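Local coordinates for metallo-carboxypeptidase (Pseudomonas aeruginosa, PDB 4A38), which probably acts as a zinc-dependent carboxypeptidase of the M14 family, removing residues from the C-terminal ends of peptides or proteins, at residues Arg241-Pro246 with Ala330-Phe335; Gln237-Ala242 with Ser251-Phe256; Gln301-Glu306 with Leu343-Glu348. All coordinates share one frame; numbering follows the deposited sequence.

Interaction 1 (Arg241-Pro246 with Ala330-Phe335). With BZS (L-benzylsuccinic acid), chain D.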
loop_
_atom_site.group_PDB
_atom_site.type_symbol
_atom_site.label_atom_id
_atom_site.label_comp_id
_atom_site.label_asym_id
_atom_site.label_seq_id
_atom_site.Cartn_x
_atom_site.Cartn_y
_atom_site.Cartn_z
ATOM N N ARG A 241 -1.897 -13.909 -4.664
ATOM C CA ARG A 241 -1.876 -15.357 -4.564
ATOM C C ARG A 241 -2.367 -15.866 -5.920
ATOM O O ARG A 241 -2.558 -17.064 -6.114
ATOM C CB ARG A 241 -2.827 -15.852 -3.460
ATOM C CG ARG A 241 -2.365 -15.590 -2.033
ATOM C CD ARG A 241 -1.084 -16.348 -1.684
ATOM N NE ARG A 241 -0.682 -16.089 -0.304
ATOM C CZ ARG A 241 -0.181 -14.938 0.136
ATOM N NH1 ARG A 241 -0.003 -13.916 -0.692
ATOM N NH2 ARG A 241 0.139 -14.804 1.413
ATOM N N ALA A 242 -2.566 -14.947 -6.858
ATOM C CA ALA A 242 -3.077 -15.293 -8.180
ATOM C C ALA A 242 -2.087 -15.155 -9.329
ATOM O O ALA A 242 -2.474 -15.290 -10.494
ATOM C CB ALA A 242 -4.307 -14.452 -8.482
ATOM N N TRP A 243 -0.818 -14.906 -9.019
ATOM C CA TRP A 243 0.171 -14.718 -10.074
ATOM C C TRP A 243 0.575 -15.989 -10.816
ATOM O O TRP A 243 0.964 -15.929 -11.973
ATOM C CB TRP A 243 1.395 -13.967 -9.521
ATOM C CG TRP A 243 1.027 -12.542 -9.149
ATOM C CD1 TRP A 243 0.192 -12.152 -8.134
ATOM C CD2 TRP A 243 1.307 -11.354 -9.906
ATOM N NE1 TRP A 243 -0.080 -10.804 -8.228
ATOM C CE2 TRP A 243 0.591 -10.292 -9.304
ATOM C CE3 TRP A 243 2.089 -11.086 -11.040
ATOM C CZ2 TRP A 243 0.630 -8.983 -9.795
ATOM C CZ3 TRP A 243 2.124 -9.771 -11.533
ATOM C CH2 TRP A 243 1.397 -8.742 -10.906
ATOM N N LEU A 244 0.457 -17.141 -10.175
ATOM C CA LEU A 244 0.822 -18.371 -10.859
ATOM C C LEU A 244 -0.308 -18.767 -11.797
ATOM O O LEU A 244 -0.060 -19.216 -12.918
ATOM C CB LEU A 244 1.087 -19.489 -9.855
ATOM C CG LEU A 244 2.065 -20.539 -10.373
ATOM C CD1 LEU A 244 3.391 -19.872 -10.776
ATOM C CD2 LEU A 244 2.286 -21.581 -9.296
ATOM N N GLU A 245 -1.548 -18.588 -11.338
ATOM C CA GLU A 245 -2.715 -18.912 -12.147
ATOM C C GLU A 245 -3.724 -17.776 -12.207
ATOM O O GLU A 245 -4.780 -17.827 -11.561
ATOM C CB GLU A 245 -3.402 -20.169 -11.626
ATOM C CG GLU A 245 -2.550 -21.424 -11.750
ATOM C CD GLU A 245 -3.328 -22.673 -11.401
ATOM O OE1 GLU A 245 -4.180 -23.090 -12.222
ATOM O OE2 GLU A 245 -3.097 -23.227 -10.302
ATOM N N PRO A 246 -3.407 -16.725 -12.978
ATOM C CA PRO A 246 -4.318 -15.584 -13.103
ATOM C C PRO A 246 -5.606 -15.947 -13.831
ATOM O O PRO A 246 -5.619 -16.801 -14.721
ATOM C CB PRO A 246 -3.490 -14.541 -13.864
ATOM C CG PRO A 246 -2.489 -15.374 -14.624
ATOM C CD PRO A 246 -2.117 -16.448 -13.634
ATOM N N ALA A 330 3.085 -18.015 -6.299
ATOM C CA ALA A 330 1.756 -17.462 -6.544
ATOM C C ALA A 330 1.814 -15.987 -6.157
ATOM O O ALA A 330 0.859 -15.239 -6.383
ATOM C CB ALA A 330 0.721 -18.190 -5.698
ATOM N N LEU A 331 2.945 -15.609 -5.555
ATOM C CA LEU A 331 3.249 -14.241 -5.120
ATOM C C LEU A 331 3.828 -13.424 -6.273
ATOM O O LEU A 331 4.637 -13.924 -7.056
ATOM C CB LEU A 331 4.278 -14.250 -3.988
ATOM C CG LEU A 331 3.816 -14.800 -2.644
ATOM C CD1 LEU A 331 2.952 -16.051 -2.821
ATOM C CD2 LEU A 331 5.027 -15.044 -1.850
ATOM N N ALA A 332 3.420 -12.161 -6.367
ATOM C CA ALA A 332 3.904 -11.286 -7.434
ATOM C C ALA A 332 5.426 -11.176 -7.485
ATOM O O ALA A 332 6.043 -11.388 -8.525
ATOM C CB ALA A 332 3.302 -9.891 -7.281
ATOM N N CYS A 333 6.016 -10.803 -6.356
ATOM C CA CYS A 333 7.469 -10.630 -6.244
ATOM C C CYS A 333 8.246 -11.815 -6.806
ATOM O O CYS A 333 9.078 -11.658 -7.694
ATOM C CB CYS A 333 7.865 -10.418 -4.780
ATOM S SG CYS A 333 9.595 -9.911 -4.589
ATOM N N ASN A 334 7.969 -13.001 -6.278
ATOM C CA ASN A 334 8.627 -14.226 -6.726
ATOM C C ASN A 334 8.284 -14.576 -8.176
ATOM O O ASN A 334 9.158 -14.927 -8.961
ATOM C CB ASN A 334 8.229 -15.395 -5.815
ATOM C CG ASN A 334 8.623 -15.163 -4.350
ATOM O OD1 ASN A 334 9.805 -15.036 -4.022
ATOM N ND2 ASN A 334 7.628 -15.095 -3.473
ATOM N N PHE A 335 7.012 -14.474 -8.534
ATOM C CA PHE A 335 6.607 -14.816 -9.885
ATOM C C PHE A 335 7.266 -13.951 -10.949
ATOM O O PHE A 335 7.808 -14.464 -11.925
ATOM C CB PHE A 335 5.085 -14.741 -10.029
ATOM C CG PHE A 335 4.606 -15.017 -11.430
ATOM C CD1 PHE A 335 4.400 -16.323 -11.862
ATOM C CD2 PHE A 335 4.417 -13.978 -12.330
ATOM C CE1 PHE A 335 4.013 -16.592 -13.172
ATOM C CE2 PHE A 335 4.028 -14.234 -13.639
ATOM C CZ PHE A 335 3.825 -15.547 -14.062
HETATM C C1 BZS D . 1.330 -8.446 2.698
HETATM C C2 BZS D . 2.443 -9.497 2.749
HETATM C CA BZS D . 2.566 -10.164 1.380
HETATM C C BZS D . 1.388 -11.114 1.155
HETATM C CB BZS D . 3.873 -10.948 1.264
HETATM O O1 BZS D . 1.660 -7.242 2.680
HETATM O O2 BZS D . 0.157 -8.866 2.640
HETATM O O3 BZS D . 1.068 -11.869 2.096
HETATM O O4 BZS D . 0.825 -11.081 0.039
#
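Trp-243 and Ala-332 make the central touch. The methyl CB of Ala-332 sits over the face of the indole, 3.5 Å from the centroid of its five-membered ring, which makes a CH-pi contact. The backbone N of Trp-243 donates a hydrogen bond to Ala-330 O at 3.1 Å, the donor tilted out of the carbonyl plane. At the indole edge, Phe-335 crosses Trp-243 at about a right angle. Its CD2 lies at that edge, while its own face receives Trp-243 O, whose distance to Phe-335 CE1 is 3.3 Å. CG of Phe-335 is anti to the backbone N (chi1 177°), which carries the ring out over that carbonyl. Leu-244 CD1 meets the edge of the same ring at Phe-335 CD1, 3.8 Å away.

At the ligand end, Leu-331 CD1 lies over one face of the Arg-241 guanidinium. Arg-241 reaches the inhibitor L-benzylsuccinic acid edge-on. NH1 bonds to ligand O4 at 3.0 Å and NH2 to ligand O3 at 3.2 Å, both nearly straight.

Further out, Gln-179 accepts from Trp-243 NE1, and Gln-258 donates to Trp-243 O. Asn-240 OD1 takes the backbone N-H of Ala-332. Arg-231 also bonds the inhibitor. The paired bonds from Arg-241 to one carboxylate are consistent with a site that recognises the C-terminal carboxylate of a substrate.

Interaction 2 (Gln237-Ala242 with Ser251-Phe256). With BZS (L-benzylsuccinic acid), chain D.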
loop_
_atom_site.group_PDB
_atom_site.type_symbol
_atom_site.label_atom_id
_atom_site.label_comp_id
_atom_site.label_asym_id
_atom_site.label_seq_id
_atom_site.Cartn_x
_atom_site.Cartn_y
_atom_site.Cartn_z
ATOM N N GLN A 237 -10.949 -13.011 -4.188
ATOM C CA GLN A 237 -9.625 -13.550 -4.454
ATOM C C GLN A 237 -8.515 -12.639 -3.968
ATOM O O GLN A 237 -8.538 -11.421 -4.204
ATOM C CB GLN A 237 -9.438 -13.767 -5.953
ATOM C CG GLN A 237 -8.006 -14.123 -6.370
ATOM C CD GLN A 237 -7.596 -15.519 -5.920
ATOM O OE1 GLN A 237 -8.416 -16.440 -5.912
ATOM N NE2 GLN A 237 -6.323 -15.685 -5.564
ATOM N N ASP A 238 -7.537 -13.233 -3.287
ATOM C CA ASP A 238 -6.373 -12.496 -2.804
ATOM C C ASP A 238 -5.511 -12.352 -4.064
ATOM O O ASP A 238 -4.976 -13.340 -4.575
ATOM C CB ASP A 238 -5.638 -13.327 -1.742
ATOM C CG ASP A 238 -4.404 -12.627 -1.180
ATOM O OD1 ASP A 238 -3.777 -11.801 -1.885
ATOM O OD2 ASP A 238 -4.047 -12.925 -0.029
ATOM N N LEU A 239 -5.375 -11.128 -4.560
ATOM C CA LEU A 239 -4.619 -10.887 -5.773
ATOM C C LEU A 239 -3.153 -11.295 -5.714
ATOM O O LEU A 239 -2.575 -11.661 -6.728
ATOM C CB LEU A 239 -4.746 -9.416 -6.184
ATOM C CG LEU A 239 -6.125 -8.973 -6.694
ATOM C CD1 LEU A 239 -6.060 -7.520 -7.147
ATOM C CD2 LEU A 239 -6.577 -9.885 -7.848
ATOM N N ASN A 240 -2.552 -11.254 -4.530
ATOM C CA ASN A 240 -1.161 -11.634 -4.421
ATOM C C ASN A 240 -0.965 -13.116 -4.145
ATOM O O ASN A 240 -0.006 -13.526 -3.481
ATOM C CB ASN A 240 -0.449 -10.798 -3.359
ATOM C CG ASN A 240 1.023 -10.650 -3.664
ATOM O OD1 ASN A 240 1.432 -10.713 -4.821
ATOM N ND2 ASN A 240 1.819 -10.437 -2.641
ATOM N N ARG A 241 -1.897 -13.909 -4.664
ATOM C CA ARG A 241 -1.876 -15.357 -4.564
ATOM C C ARG A 241 -2.367 -15.866 -5.920
ATOM O O ARG A 241 -2.558 -17.064 -6.114
ATOM C CB ARG A 241 -2.827 -15.852 -3.460
ATOM C CG ARG A 241 -2.365 -15.590 -2.033
ATOM C CD ARG A 241 -1.084 -16.348 -1.684
ATOM N NE ARG A 241 -0.682 -16.089 -0.304
ATOM C CZ ARG A 241 -0.181 -14.938 0.136
ATOM N NH1 ARG A 241 -0.003 -13.916 -0.692
ATOM N NH2 ARG A 241 0.139 -14.804 1.413
ATOM N N ALA A 242 -2.566 -14.947 -6.858
ATOM C CA ALA A 242 -3.077 -15.293 -8.180
ATOM C C ALA A 242 -2.087 -15.155 -9.329
ATOM O O ALA A 242 -2.474 -15.290 -10.494
ATOM C CB ALA A 242 -4.307 -14.452 -8.482
ATOM N N SER A 251 -9.533 -12.881 -11.319
ATOM C CA SER A 251 -8.487 -11.937 -10.955
ATOM C C SER A 251 -8.084 -11.111 -12.169
ATOM O O SER A 251 -6.917 -11.087 -12.560
ATOM C CB SER A 251 -7.288 -12.695 -10.394
ATOM O OG SER A 251 -6.905 -13.724 -11.290
ATOM N N PRO A 252 -9.052 -10.406 -12.774
ATOM C CA PRO A 252 -8.726 -9.596 -13.953
ATOM C C PRO A 252 -7.629 -8.563 -13.719
ATOM O O PRO A 252 -6.864 -8.249 -14.634
ATOM C CB PRO A 252 -10.072 -8.968 -14.326
ATOM C CG PRO A 252 -10.784 -8.871 -13.004
ATOM C CD PRO A 252 -10.445 -10.193 -12.348
ATOM N N GLU A 253 -7.536 -8.045 -12.498
ATOM C CA GLU A 253 -6.518 -7.051 -12.198
ATOM C C GLU A 253 -5.101 -7.589 -12.443
ATOM O O GLU A 253 -4.252 -6.900 -13.025
ATOM C CB GLU A 253 -6.669 -6.566 -10.756
ATOM C CG GLU A 253 -8.033 -5.940 -10.451
ATOM C CD GLU A 253 -9.113 -6.955 -10.094
ATOM O OE1 GLU A 253 -8.900 -8.169 -10.275
ATOM O OE2 GLU A 253 -10.190 -6.522 -9.632
ATOM N N VAL A 254 -4.853 -8.825 -12.015
ATOM C CA VAL A 254 -3.537 -9.449 -12.186
ATOM C C VAL A 254 -3.327 -9.931 -13.616
ATOM O O VAL A 254 -2.239 -9.792 -14.173
ATOM C CB VAL A 254 -3.354 -10.618 -11.187
ATOM C CG1 VAL A 254 -2.078 -11.421 -11.502
ATOM C CG2 VAL A 254 -3.247 -10.047 -9.775
ATOM N N TRP A 255 -4.388 -10.469 -14.211
ATOM C CA TRP A 255 -4.357 -10.961 -15.586
ATOM C C TRP A 255 -3.912 -9.846 -16.536
ATOM O O TRP A 255 -3.036 -10.044 -17.378
ATOM C CB TRP A 255 -5.749 -11.479 -15.964
ATOM C CG TRP A 255 -5.834 -12.012 -17.334
ATOM C CD1 TRP A 255 -6.164 -11.322 -18.452
ATOM C CD2 TRP A 255 -5.528 -13.346 -17.754
ATOM N NE1 TRP A 255 -6.083 -12.136 -19.553
ATOM C CE2 TRP A 255 -5.694 -13.387 -19.154
ATOM C CE3 TRP A 255 -5.128 -14.512 -17.086
ATOM C CZ2 TRP A 255 -5.472 -14.549 -19.906
ATOM C CZ3 TRP A 255 -4.908 -15.673 -17.833
ATOM C CH2 TRP A 255 -5.082 -15.677 -19.229
ATOM N N PHE A 256 -4.506 -8.669 -16.381
ATOM C CA PHE A 256 -4.164 -7.501 -17.193
ATOM C C PHE A 256 -2.673 -7.181 -17.098
ATOM O O PHE A 256 -1.979 -7.103 -18.110
ATOM C CB PHE A 256 -4.983 -6.289 -16.716
ATOM C CG PHE A 256 -4.453 -4.956 -17.194
ATOM C CD1 PHE A 256 -4.445 -4.634 -18.547
ATOM C CD2 PHE A 256 -3.974 -4.016 -16.281
ATOM C CE1 PHE A 256 -3.969 -3.398 -18.976
ATOM C CE2 PHE A 256 -3.499 -2.779 -16.702
ATOM C CZ PHE A 256 -3.496 -2.469 -18.049
HETATM C C1 BZS D . 1.330 -8.446 2.698
HETATM C C2 BZS D . 2.443 -9.497 2.749
HETATM C CA BZS D . 2.566 -10.164 1.380
HETATM C C BZS D . 1.388 -11.114 1.155
HETATM C CB BZS D . 3.873 -10.948 1.264
HETATM O O1 BZS D . 1.660 -7.242 2.680
HETATM O O2 BZS D . 0.157 -8.866 2.640
HETATM O O3 BZS D . 1.068 -11.869 2.096
HETATM O O4 BZS D . 0.825 -11.081 0.039
#
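Leu-239 turns its CG beside the backbone N (chi1 -70°) and runs on extended (chi2 -176°), which brings its methyls against Val-254 and Glu-253 of helix 252-264. CD2 packs on Val-254 CG2 at 3.9 Å, the two side chains sliding past each other in opposite directions. CD1 touches Glu-253 CB at 3.8 Å, where the leucine crosses the glutamate at about a right angle. Val-254 CG2 also lies 3.5 Å from Leu-239 O. Ala-242 CB rests against Ser-251. Ser-251 is at the N-cap position, but its OG makes no capping bond and is bonded to the backbone N of Ser-247 instead. Glu-253 OE1 is bonded to Asn-233.

Asp-238, Asn-240 and Arg-241 carry polar bonds of the loop. Asp-238 OD1 accepts from Asn-240 N at 3.0 Å, on the anti side of the carboxylate, and this closes an Asx turn. The same oxygen is bonded to the zinc ligand His-180, and OD2 pairs with Arg-231. Arg-241 NH1 bonds Asn-240 O at 2.8 Å, from above the carbonyl plane, which helps to fix the guanidinium. Asn-240 ND2 donates to O4 of the benzylsuccinic acid at 2.9 Å. An adjacent asparagine and arginine holding one carboxylate of the ligand are typical of the M14 carboxypeptidase active site.

Interaction 3 (Gln301-Glu306 with Leu343-Glu348). With BZS (L-benzylsuccinic acid), chain D.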
loop_
_atom_site.group_PDB
_atom_site.type_symbol
_atom_site.label_atom_id
_atom_site.label_comp_id
_atom_site.label_asym_id
_atom_site.label_seq_id
_atom_site.Cartn_x
_atom_site.Cartn_y
_atom_site.Cartn_z
ATOM N N GLN A 301 21.272 -6.980 -2.437
ATOM C CA GLN A 301 22.140 -6.405 -1.409
ATOM C C GLN A 301 22.412 -4.950 -1.755
ATOM O O GLN A 301 22.422 -4.088 -0.887
ATOM C CB GLN A 301 23.461 -7.170 -1.351
ATOM C CG GLN A 301 24.364 -6.830 -0.179
ATOM C CD GLN A 301 25.008 -5.467 -0.296
ATOM O OE1 GLN A 301 25.272 -4.986 -1.399
ATOM N NE2 GLN A 301 25.291 -4.843 0.846
ATOM N N ARG A 302 22.643 -4.685 -3.034
ATOM C CA ARG A 302 22.906 -3.326 -3.472
ATOM C C ARG A 302 21.690 -2.451 -3.192
ATOM O O ARG A 302 21.800 -1.410 -2.549
ATOM C CB ARG A 302 23.220 -3.307 -4.965
ATOM C CG ARG A 302 24.561 -3.914 -5.347
ATOM C CD ARG A 302 25.725 -3.003 -5.006
ATOM N NE ARG A 302 25.593 -1.689 -5.635
ATOM C CZ ARG A 302 25.517 -0.547 -4.954
ATOM N NH1 ARG A 302 25.564 -0.560 -3.627
ATOM N NH2 ARG A 302 25.366 0.605 -5.597
ATOM N N PHE A 303 20.527 -2.888 -3.668
ATOM C CA PHE A 303 19.297 -2.126 -3.492
ATOM C C PHE A 303 19.035 -1.697 -2.050
ATOM O O PHE A 303 18.778 -0.522 -1.793
ATOM C CB PHE A 303 18.092 -2.922 -3.999
ATOM C CG PHE A 303 16.776 -2.208 -3.822
ATOM C CD1 PHE A 303 16.048 -2.344 -2.642
ATOM C CD2 PHE A 303 16.282 -1.370 -4.820
ATOM C CE1 PHE A 303 14.845 -1.655 -2.457
ATOM C CE2 PHE A 303 15.085 -0.679 -4.648
ATOM C CZ PHE A 303 14.364 -0.821 -3.462
ATOM N N ARG A 304 19.096 -2.650 -1.120
ATOM C CA ARG A 304 18.826 -2.375 0.296
ATOM C C ARG A 304 19.872 -1.438 0.891
ATOM O O ARG A 304 19.573 -0.579 1.724
ATOM C CB ARG A 304 18.788 -3.683 1.106
ATOM C CG ARG A 304 17.637 -4.656 0.779
ATOM C CD ARG A 304 17.416 -5.628 1.957
ATOM N NE ARG A 304 16.360 -6.628 1.745
ATOM C CZ ARG A 304 16.560 -7.841 1.225
ATOM N NH1 ARG A 304 17.774 -8.226 0.862
ATOM N NH2 ARG A 304 15.544 -8.674 1.069
ATOM N N GLU A 305 21.106 -1.620 0.445
ATOM C CA GLU A 305 22.226 -0.818 0.904
ATOM C C GLU A 305 22.021 0.633 0.488
ATOM O O GLU A 305 22.161 1.549 1.305
ATOM C CB GLU A 305 23.508 -1.393 0.300
ATOM C CG GLU A 305 24.777 -0.639 0.593
ATOM C CD GLU A 305 25.995 -1.419 0.125
ATOM O OE1 GLU A 305 26.095 -1.713 -1.092
ATOM O OE2 GLU A 305 26.845 -1.743 0.984
ATOM N N GLU A 306 21.664 0.841 -0.777
ATOM C CA GLU A 306 21.444 2.187 -1.285
ATOM C C GLU A 306 20.200 2.839 -0.684
ATOM O O GLU A 306 20.239 4.009 -0.323
ATOM C CB GLU A 306 21.356 2.174 -2.810
ATOM C CG GLU A 306 22.653 1.776 -3.532
ATOM C CD GLU A 306 23.813 2.752 -3.294
ATOM O OE1 GLU A 306 23.558 3.909 -2.908
ATOM O OE2 GLU A 306 24.977 2.361 -3.516
ATOM N N LEU A 343 15.521 -8.093 -10.732
ATOM C CA LEU A 343 15.507 -7.712 -9.328
ATOM C C LEU A 343 14.033 -7.463 -8.979
ATOM O O LEU A 343 13.315 -6.776 -9.721
ATOM C CB LEU A 343 16.341 -6.435 -9.126
ATOM C CG LEU A 343 16.368 -5.808 -7.731
ATOM C CD1 LEU A 343 16.827 -6.839 -6.694
ATOM C CD2 LEU A 343 17.316 -4.605 -7.723
ATOM N N ALA A 344 13.572 -8.032 -7.873
ATOM C CA ALA A 344 12.181 -7.861 -7.463
ATOM C C ALA A 344 12.056 -7.864 -5.941
ATOM O O ALA A 344 12.681 -8.677 -5.255
ATOM C CB ALA A 344 11.322 -8.971 -8.071
ATOM N N PHE A 345 11.245 -6.944 -5.423
ATOM C CA PHE A 345 11.019 -6.798 -3.992
ATOM C C PHE A 345 9.572 -6.492 -3.689
ATOM O O PHE A 345 8.844 -5.961 -4.536
ATOM C CB PHE A 345 11.790 -5.597 -3.437
ATOM C CG PHE A 345 13.199 -5.880 -3.075
ATOM C CD1 PHE A 345 13.503 -6.625 -1.936
ATOM C CD2 PHE A 345 14.236 -5.351 -3.837
ATOM C CE1 PHE A 345 14.821 -6.829 -1.557
ATOM C CE2 PHE A 345 15.561 -5.551 -3.469
ATOM C CZ PHE A 345 15.854 -6.287 -2.327
ATOM N N THR A 346 9.150 -6.918 -2.442
ATOM C CA THR A 346 7.835 -6.547 -1.943
ATOM C C THR A 346 8.243 -5.497 -0.908
ATOM O O THR A 346 9.008 -5.788 0.013
ATOM C CB THR A 346 7.088 -7.707 -1.252
ATOM O OG1 THR A 346 6.876 -8.778 -2.177
ATOM C CG2 THR A 346 5.776 -7.237 -0.757
ATOM N N ILE A 347 7.783 -4.181 -1.096
ATOM C CA ILE A 347 8.114 -3.127 -0.153
ATOM C C ILE A 347 7.031 -3.081 0.910
ATOM O O ILE A 347 5.839 -3.087 0.603
ATOM C CB ILE A 347 8.227 -1.761 -0.869
ATOM C CG1 ILE A 347 9.329 -1.818 -1.932
ATOM C CG2 ILE A 347 8.519 -0.657 0.138
ATOM C CD1 ILE A 347 10.698 -2.128 -1.374
ATOM N N GLU A 348 7.449 -3.039 2.166
ATOM C CA GLU A 348 6.498 -3.014 3.261
ATOM C C GLU A 348 6.582 -1.775 4.131
ATOM O O GLU A 348 7.634 -1.456 4.675
ATOM C CB GLU A 348 6.689 -4.248 4.144
ATOM C CG GLU A 348 6.475 -5.578 3.454
ATOM C CD GLU A 348 5.031 -5.968 3.393
ATOM O OE1 GLU A 348 4.174 -5.179 3.848
ATOM O OE2 GLU A 348 4.753 -7.072 2.894
HETATM C C1 BZS D . 1.330 -8.446 2.698
HETATM C C2 BZS D . 2.443 -9.497 2.749
HETATM C CA BZS D . 2.566 -10.164 1.380
HETATM C C BZS D . 1.388 -11.114 1.155
HETATM C CB BZS D . 3.873 -10.948 1.264
HETATM O O1 BZS D . 1.660 -7.242 2.680
HETATM O O2 BZS D . 0.157 -8.866 2.640
HETATM O O3 BZS D . 1.068 -11.869 2.096
HETATM O O4 BZS D . 0.825 -11.081 0.039
#
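Glu-306 OE2 is gripped by NH1 and NH2 of Arg-302, on the helix whose Phe-303 and Arg-304 meet Phe-345 of the strand. The setting is an alpha/beta fold: helix 294-310 packs on strand 343-350 of the mixed sheet of the zinc carboxypeptidase domain, with the segment axes 10.3 Å apart. NH2 bonds OE2 at 2.8 Å and NH1 at 3.0 Å. OE2 lies close to the guanidinium plane. Both nitrogens come from its anti side, NH2 tilted out of the carboxylate plane. Glu-305 OE1 adds a salt bridge to NH1, its hydrogen bond weak. Glu-386 pairs with Arg-302 NE, and Arg-310 with Glu-306 OE1.

Phe-303 points into the interface. Its CG is anti to the backbone N (chi1 179°), which sends the ring to the strand. The rings of Phe-303 and Phe-345 lie obliquely, with planes at 32° and centroids 4.8 Å apart. Ile-347 CD1 and Leu-343 CD2 also touch Phe-303. Helix 366-383 adds Thr-379 and Leu-383.

Glu-348, the predicted proton donor/acceptor, ends the segment on the ligand side. Its OE2 is 3.1 Å from O1 of the benzylsuccinic acid.

Arg-304 runs extended past Phe-345, its guanidinium turned 79° to the ring. Phe-345 CE1 lies over one face of the guanidinium, which itself stands at the ring edge. Arg-304 NH2 donates to Ala-283 O and lies 3.3 Å from Phe-345 CE1.

From the N-terminal side, interaction 2 comes first. It closes a short loop of eight residues by folding 237-242 back on the start of helix 252-264. Interaction 1 leaves from the same loop, sharing Arg-241 and Ala-242, and spans 83 residues to the start of helix 332-340. The two also meet where Trp-243 NE1 packs on Val-254 CG2. Interaction 3 opens later, on helix 294-310, and ends on strand 343-350. It crosses interaction 1 along the chain and follows interaction 2 in series. Cys-333 of interaction 1 packs on Thr-346 of interaction 3. Interactions 1 and 2 hold the ligand-binding loop to helices 332-340 and 252-264; interaction 3 joins helix 294-310 to the sheet strand that carries Glu-348.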